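Local coordinates for protein dicer Related Helicase (Caenorhabditis elegans, PDB 6M6S) that binds double-stranded RNA ends through this RIG-I-like C-terminal domain and, as a whole Dicer-related helicase, probably hydrolyses ATP, at residues V53-S65 and D152-R164. Sequence-based numbering, arbitrary orientation.
Sequences VSKYLSEDNQPLS and DSRQHNKQLEMKR. With nucleotides of chain C.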
loop_
_atom_site.group_PDB
_atom_site.type_symbol
_atom_site.label_atom_id
_atom_site.label_comp_id
_atom_site.label_asym_id
_atom_site.label_seq_id
_atom_site.Cartn_x
_atom_site.Cartn_y
_atom_site.Cartn_z
ATOM N N VAL B 53 -20.213 -16.457 12.635
ATOM C CA VAL B 53 -20.565 -16.673 11.227
ATOM C C VAL B 53 -20.588 -15.308 10.557
ATOM O O VAL B 53 -20.940 -14.314 11.183
ATOM C CB VAL B 53 -21.946 -17.397 11.132
ATOM C CG1 VAL B 53 -22.494 -17.425 9.718
ATOM C CG2 VAL B 53 -21.883 -18.809 11.703
ATOM N N SER B 54 -20.163 -15.257 9.303
ATOM C CA SER B 54 -20.112 -14.024 8.545
ATOM C C SER B 54 -21.490 -13.422 8.478
ATOM O O SER B 54 -22.497 -14.133 8.542
ATOM C CB SER B 54 -19.654 -14.326 7.108
ATOM O OG SER B 54 -19.541 -13.128 6.349
ATOM N N LYS B 55 -21.539 -12.107 8.346
ATOM C CA LYS B 55 -22.805 -11.424 8.150
ATOM C C LYS B 55 -23.249 -11.578 6.686
ATOM O O LYS B 55 -24.435 -11.488 6.360
ATOM C CB LYS B 55 -22.648 -9.954 8.560
ATOM C CG LYS B 55 -22.371 -9.812 10.069
ATOM C CD LYS B 55 -22.302 -8.354 10.506
ATOM C CE LYS B 55 -21.168 -7.626 9.791
ATOM N NZ LYS B 55 -19.791 -8.158 10.116
ATOM N N TYR B 56 -22.272 -11.831 5.812
ATOM C CA TYR B 56 -22.588 -12.149 4.428
ATOM C C TYR B 56 -22.922 -13.635 4.326
ATOM O O TYR B 56 -22.026 -14.472 4.440
ATOM C CB TYR B 56 -21.442 -11.741 3.498
ATOM C CG TYR B 56 -21.617 -12.205 2.076
ATOM C CD1 TYR B 56 -22.843 -12.089 1.426
ATOM C CD2 TYR B 56 -20.540 -12.761 1.380
ATOM C CE1 TYR B 56 -23.015 -12.525 0.105
ATOM C CE2 TYR B 56 -20.707 -13.196 0.068
ATOM C CZ TYR B 56 -21.915 -13.080 -0.556
ATOM O OH TYR B 56 -22.015 -13.531 -1.845
ATOM N N LEU B 57 -24.203 -13.948 4.115
ATOM C CA LEU B 57 -24.641 -15.346 4.010
ATOM C C LEU B 57 -25.027 -15.708 2.594
ATOM O O LEU B 57 -25.924 -15.098 2.038
ATOM C CB LEU B 57 -25.855 -15.597 4.888
ATOM C CG LEU B 57 -25.656 -15.351 6.385
ATOM C CD1 LEU B 57 -26.969 -15.520 7.014
ATOM C CD2 LEU B 57 -24.638 -16.312 7.013
ATOM N N SER B 58 -24.402 -16.742 2.036
ATOM C CA SER B 58 -24.788 -17.219 0.715
ATOM C C SER B 58 -24.428 -18.687 0.576
ATOM O O SER B 58 -23.708 -19.255 1.399
ATOM C CB SER B 58 -24.063 -16.424 -0.375
ATOM O OG SER B 58 -22.738 -16.931 -0.543
ATOM N N GLU B 59 -24.931 -19.323 -0.470
ATOM C CA GLU B 59 -24.611 -20.713 -0.665
ATOM C C GLU B 59 -23.267 -20.910 -1.380
ATOM O O GLU B 59 -22.515 -21.840 -1.091
ATOM C CB GLU B 59 -25.708 -21.321 -1.504
ATOM C CG GLU B 59 -25.970 -22.732 -1.158
ATOM C CD GLU B 59 -27.223 -23.238 -1.804
ATOM O OE1 GLU B 59 -27.691 -24.313 -1.377
ATOM O OE2 GLU B 59 -27.747 -22.566 -2.732
ATOM N N ASP B 60 -22.985 -20.010 -2.304
ATOM C CA ASP B 60 -21.932 -20.175 -3.290
ATOM C C ASP B 60 -20.684 -19.362 -3.017
ATOM O O ASP B 60 -19.709 -19.422 -3.777
ATOM C CB ASP B 60 -22.496 -19.791 -4.656
ATOM C CG ASP B 60 -23.544 -20.770 -5.137
ATOM O OD1 ASP B 60 -23.160 -21.777 -5.763
ATOM O OD2 ASP B 60 -24.744 -20.548 -4.873
ATOM N N ASN B 61 -20.711 -18.567 -1.959
ATOM C CA ASN B 61 -19.557 -17.773 -1.661
ATOM C C ASN B 61 -19.599 -17.520 -0.170
ATOM O O ASN B 61 -20.207 -16.554 0.263
ATOM C CB ASN B 61 -19.608 -16.445 -2.454
ATOM C CG ASN B 61 -18.381 -15.620 -2.259
ATOM O OD1 ASN B 61 -17.886 -15.479 -1.149
ATOM N ND2 ASN B 61 -17.861 -15.088 -3.343
ATOM N N GLN B 62 -19.046 -18.438 0.618
ATOM C CA GLN B 62 -19.121 -18.334 2.085
ATOM C C GLN B 62 -17.783 -17.938 2.660
ATOM O O GLN B 62 -16.836 -18.691 2.513
ATOM C CB GLN B 62 -19.496 -19.714 2.684
ATOM C CG GLN B 62 -20.616 -20.418 1.963
ATOM C CD GLN B 62 -21.026 -21.716 2.642
ATOM O OE1 GLN B 62 -20.256 -22.297 3.426
ATOM N NE2 GLN B 62 -22.254 -22.146 2.384
ATOM N N PRO B 63 -17.662 -16.747 3.295
ATOM C CA PRO B 63 -16.430 -16.458 4.030
ATOM C C PRO B 63 -16.371 -17.364 5.267
ATOM O O PRO B 63 -17.323 -17.363 6.036
ATOM C CB PRO B 63 -16.618 -14.993 4.472
ATOM C CG PRO B 63 -17.796 -14.461 3.544
ATOM C CD PRO B 63 -18.671 -15.682 3.483
ATOM N N LEU B 64 -15.294 -18.139 5.447
ATOM C CA LEU B 64 -15.268 -19.100 6.569
ATOM C C LEU B 64 -14.058 -18.869 7.516
ATOM O O LEU B 64 -13.869 -17.746 8.015
ATOM C CB LEU B 64 -15.319 -20.523 6.040
ATOM C CG LEU B 64 -16.544 -20.921 5.202
ATOM C CD1 LEU B 64 -16.336 -22.334 4.578
ATOM C CD2 LEU B 64 -17.821 -20.921 6.099
ATOM N N SER B 65 -13.205 -19.882 7.717
ATOM C CA SER B 65 -12.157 -19.831 8.757
ATOM C C SER B 65 -11.066 -18.803 8.480
ATOM O O SER B 65 -10.780 -18.497 7.324
ATOM C CB SER B 65 -11.498 -21.210 8.852
ATOM O OG SER B 65 -12.499 -22.215 8.812
ATOM N N ASP B 152 -17.068 -24.925 10.104
ATOM C CA ASP B 152 -17.454 -23.532 9.944
ATOM C C ASP B 152 -18.509 -23.432 8.825
ATOM O O ASP B 152 -19.442 -22.611 8.943
ATOM C CB ASP B 152 -16.265 -22.604 9.632
ATOM C CG ASP B 152 -15.423 -22.273 10.864
ATOM O OD1 ASP B 152 -15.860 -22.592 11.980
ATOM O OD2 ASP B 152 -14.326 -21.667 10.709
ATOM N N SER B 153 -18.376 -24.248 7.765
ATOM C CA SER B 153 -19.360 -24.269 6.675
ATOM C C SER B 153 -20.726 -24.738 7.166
ATOM O O SER B 153 -21.775 -24.224 6.746
ATOM C CB SER B 153 -18.922 -25.184 5.535
ATOM O OG SER B 153 -19.858 -25.097 4.462
ATOM N N ARG B 154 -20.726 -25.727 8.059
ATOM C CA ARG B 154 -21.996 -26.253 8.550
ATOM C C ARG B 154 -22.712 -25.187 9.372
ATOM O O ARG B 154 -23.940 -25.041 9.292
ATOM C CB ARG B 154 -21.793 -27.534 9.353
ATOM C CG ARG B 154 -21.727 -28.812 8.472
ATOM C CD ARG B 154 -21.964 -30.146 9.241
ATOM N NE ARG B 154 -21.011 -30.297 10.334
ATOM C CZ ARG B 154 -19.793 -30.827 10.204
ATOM N NH1 ARG B 154 -19.382 -31.313 9.038
ATOM N NH2 ARG B 154 -18.986 -30.889 11.252
ATOM N N GLN B 155 -21.969 -24.447 10.180
ATOM C CA GLN B 155 -22.535 -23.359 10.953
ATOM C C GLN B 155 -23.019 -22.236 10.079
ATOM O O GLN B 155 -23.951 -21.578 10.413
ATOM C CB GLN B 155 -21.541 -22.757 11.915
ATOM C CG GLN B 155 -21.093 -23.593 13.075
ATOM C CD GLN B 155 -22.192 -23.869 14.077
ATOM O OE1 GLN B 155 -22.943 -22.986 14.473
ATOM N NE2 GLN B 155 -22.271 -25.099 14.495
ATOM N N HIS B 156 -22.312 -21.965 9.004
ATOM C CA HIS B 156 -22.708 -20.933 8.042
ATOM C C HIS B 156 -24.016 -21.352 7.385
ATOM O O HIS B 156 -24.934 -20.544 7.243
ATOM C CB HIS B 156 -21.640 -20.777 6.968
ATOM C CG HIS B 156 -21.929 -19.706 5.954
ATOM N ND1 HIS B 156 -21.292 -18.489 5.955
ATOM C CD2 HIS B 156 -22.796 -19.672 4.910
ATOM C CE1 HIS B 156 -21.736 -17.747 4.959
ATOM N NE2 HIS B 156 -22.651 -18.443 4.307
ATOM N N ASN B 157 -24.103 -22.617 6.977
ATOM C CA ASN B 157 -25.295 -23.100 6.282
ATOM C C ASN B 157 -26.502 -23.054 7.174
ATOM O O ASN B 157 -27.631 -22.816 6.726
ATOM C CB ASN B 157 -25.107 -24.538 5.801
ATOM C CG ASN B 157 -24.137 -24.636 4.658
ATOM O OD1 ASN B 157 -23.870 -23.652 3.988
ATOM N ND2 ASN B 157 -23.613 -25.838 4.416
ATOM N N LYS B 158 -26.282 -23.340 8.448
ATOM C CA LYS B 158 -27.378 -23.355 9.386
ATOM C C LYS B 158 -27.992 -21.966 9.583
ATOM O O LYS B 158 -29.224 -21.854 9.668
ATOM C CB LYS B 158 -26.909 -23.902 10.710
ATOM C CG LYS B 158 -27.999 -23.969 11.694
ATOM C CD LYS B 158 -27.558 -24.712 12.933
ATOM C CE LYS B 158 -28.720 -24.807 13.959
ATOM N NZ LYS B 158 -29.116 -23.492 14.582
ATOM N N GLN B 159 -27.141 -20.936 9.637
ATOM C CA GLN B 159 -27.589 -19.534 9.682
ATOM C C GLN B 159 -28.294 -19.129 8.386
ATOM O O GLN B 159 -29.316 -18.420 8.399
ATOM C CB GLN B 159 -26.402 -18.585 9.905
ATOM C CG GLN B 159 -25.842 -18.587 11.314
ATOM C CD GLN B 159 -26.904 -18.250 12.358
ATOM O OE1 GLN B 159 -27.170 -19.032 13.264
ATOM N NE2 GLN B 159 -27.503 -17.079 12.234
ATOM N N LEU B 160 -27.722 -19.558 7.265
ATOM C CA LEU B 160 -28.301 -19.323 5.945
ATOM C C LEU B 160 -29.722 -19.852 5.822
ATOM O O LEU B 160 -30.601 -19.134 5.299
ATOM C CB LEU B 160 -27.414 -19.912 4.846
ATOM C CG LEU B 160 -27.991 -19.722 3.447
ATOM C CD1 LEU B 160 -28.173 -18.239 3.187
ATOM C CD2 LEU B 160 -27.098 -20.337 2.404
ATOM N N GLU B 161 -29.954 -21.077 6.318
ATOM C CA GLU B 161 -31.278 -21.682 6.376
ATOM C C GLU B 161 -32.259 -20.739 7.043
ATOM O O GLU B 161 -33.395 -20.539 6.571
ATOM C CB GLU B 161 -31.254 -22.964 7.211
ATOM C CG GLU B 161 -30.643 -24.181 6.543
ATOM C CD GLU B 161 -31.341 -25.499 6.961
ATOM O OE1 GLU B 161 -31.836 -25.597 8.112
ATOM O OE2 GLU B 161 -31.412 -26.438 6.131
ATOM N N MET B 162 -31.842 -20.174 8.169
ATOM C CA MET B 162 -32.751 -19.300 8.888
ATOM C C MET B 162 -32.986 -17.995 8.095
ATOM O O MET B 162 -34.123 -17.553 7.926
ATOM C CB MET B 162 -32.279 -19.076 10.330
ATOM C CG MET B 162 -33.248 -18.235 11.141
ATOM S SD MET B 162 -35.001 -18.473 10.668
ATOM C CE MET B 162 -35.345 -20.132 11.189
ATOM N N LYS B 163 -31.936 -17.417 7.539
ATOM C CA LYS B 163 -32.162 -16.212 6.751
ATOM C C LYS B 163 -33.105 -16.482 5.565
ATOM O O LYS B 163 -34.052 -15.713 5.355
ATOM C CB LYS B 163 -30.866 -15.541 6.289
ATOM C CG LYS B 163 -31.143 -14.189 5.652
ATOM C CD LYS B 163 -29.991 -13.697 4.792
ATOM C CE LYS B 163 -29.835 -14.525 3.504
ATOM N NZ LYS B 163 -28.788 -13.963 2.570
ATOM N N ARG B 164 -32.873 -17.573 4.821
ATOM C CA ARG B 164 -33.726 -17.907 3.663
ATOM C C ARG B 164 -35.137 -18.104 4.086
ATOM O O ARG B 164 -36.083 -17.702 3.393
ATOM C CB ARG B 164 -33.288 -19.189 2.976
ATOM C CG ARG B 164 -32.221 -18.946 1.965
ATOM C CD ARG B 164 -31.787 -20.205 1.290
ATOM N NE ARG B 164 -30.659 -19.891 0.428
ATOM C CZ ARG B 164 -29.869 -20.802 -0.133
ATOM N NH1 ARG B 164 -28.858 -20.416 -0.907
ATOM N NH2 ARG B 164 -30.088 -22.095 0.077
ATOM P P C C 12 -24.798 -11.023 -7.279
ATOM O OP1 C C 12 -25.287 -12.029 -8.265
ATOM O OP2 C C 12 -25.721 -10.607 -6.202
ATOM O "O5'" C C 12 -23.427 -11.535 -6.649
ATOM C "C5'" C C 12 -22.450 -12.169 -7.453
ATOM C "C4'" C C 12 -21.222 -12.525 -6.660
ATOM O "O4'" C C 12 -20.689 -11.354 -6.019
ATOM C "C3'" C C 12 -21.402 -13.490 -5.511
ATOM O "O3'" C C 12 -21.544 -14.829 -5.936
ATOM C "C2'" C C 12 -20.133 -13.261 -4.719
ATOM O "O2'" C C 12 -19.051 -13.937 -5.344
ATOM C "C1'" C C 12 -19.939 -11.747 -4.884
ATOM N N1 C C 12 -20.432 -11.024 -3.691
ATOM C C2 C C 12 -19.557 -10.886 -2.622
ATOM O O2 C C 12 -18.394 -11.321 -2.754
ATOM N N3 C C 12 -19.985 -10.242 -1.507
ATOM C C4 C C 12 -21.243 -9.814 -1.434
ATOM N N4 C C 12 -21.616 -9.206 -0.309
ATOM C C5 C C 12 -22.166 -9.959 -2.506
ATOM C C6 C C 12 -21.719 -10.577 -3.604
HETATM O O HOH W 1 -19.262 -17.718 7.932
HETATM O O HOH W 2 -26.142 -11.874 3.428
#
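His-156 holds CG anti to its backbone N (chi1 -178°), which sends the imidazole off helix 140-167 into the bend of the loop that leads into strand 61-69. Gln-62 turns CG anti to its carbonyl carbon (chi1 -45°), which, with the extended chain beyond CG, lays the side chain along one face of the His-156 ring. Gln-62 CB sits 3.7 Å from the ring centroid of His-156, almost on the ring normal, a CH-pi contact. The amide stacks on the ring with the planes 24° apart. Leu-57 CD2 makes a second CH-pi contact on the opposite face, offset toward the rim.

The ring edge is polar. His-156 NE2 meets Ser-58 N at 3.3 Å and Ser-58 O at 3.2 Å; both bonds are weak, and they would be alternatives, since NE2 would accept in the first and donate in the second. Water 1 joins His-156 ND1 to Ser-54 N and Pro-63 O. The Gln-62 amide is held at both ends: OE1 accepts from Ser-153 OG at 3.0 Å, and NE2 gives to Asn-157 OD1 at 2.7 Å, in the carbonyl plane of Asn-157.

Farther along the helix, Leu-160 CD1 packs on Leu-57 CB, and Lys-163 NZ donates a hydrogen bond to Leu-57 O at 3.1 Å. Arg-164 NH1 forms a salt bridge with Glu-59 OE2 at 3.0 Å, from above the carboxylate plane. Farther along the strand, Ser-65 OG gives to Asp-152 OD2 at 2.7 Å.

The other side of the loop meets RNA. One face of the Tyr-56 ring packs against the base of C12 of chain C, with C12 N4 over the ring centre. Ser-54 OG and Lys-55 NZ hydrogen-bond gamma-phosphate oxygens of a modified RNA nucleotide, consistent with a 5'-triphosphate end. The C-terminal helix thus backs the RNA-end-binding loop of a RIG-I-like C-terminal domain.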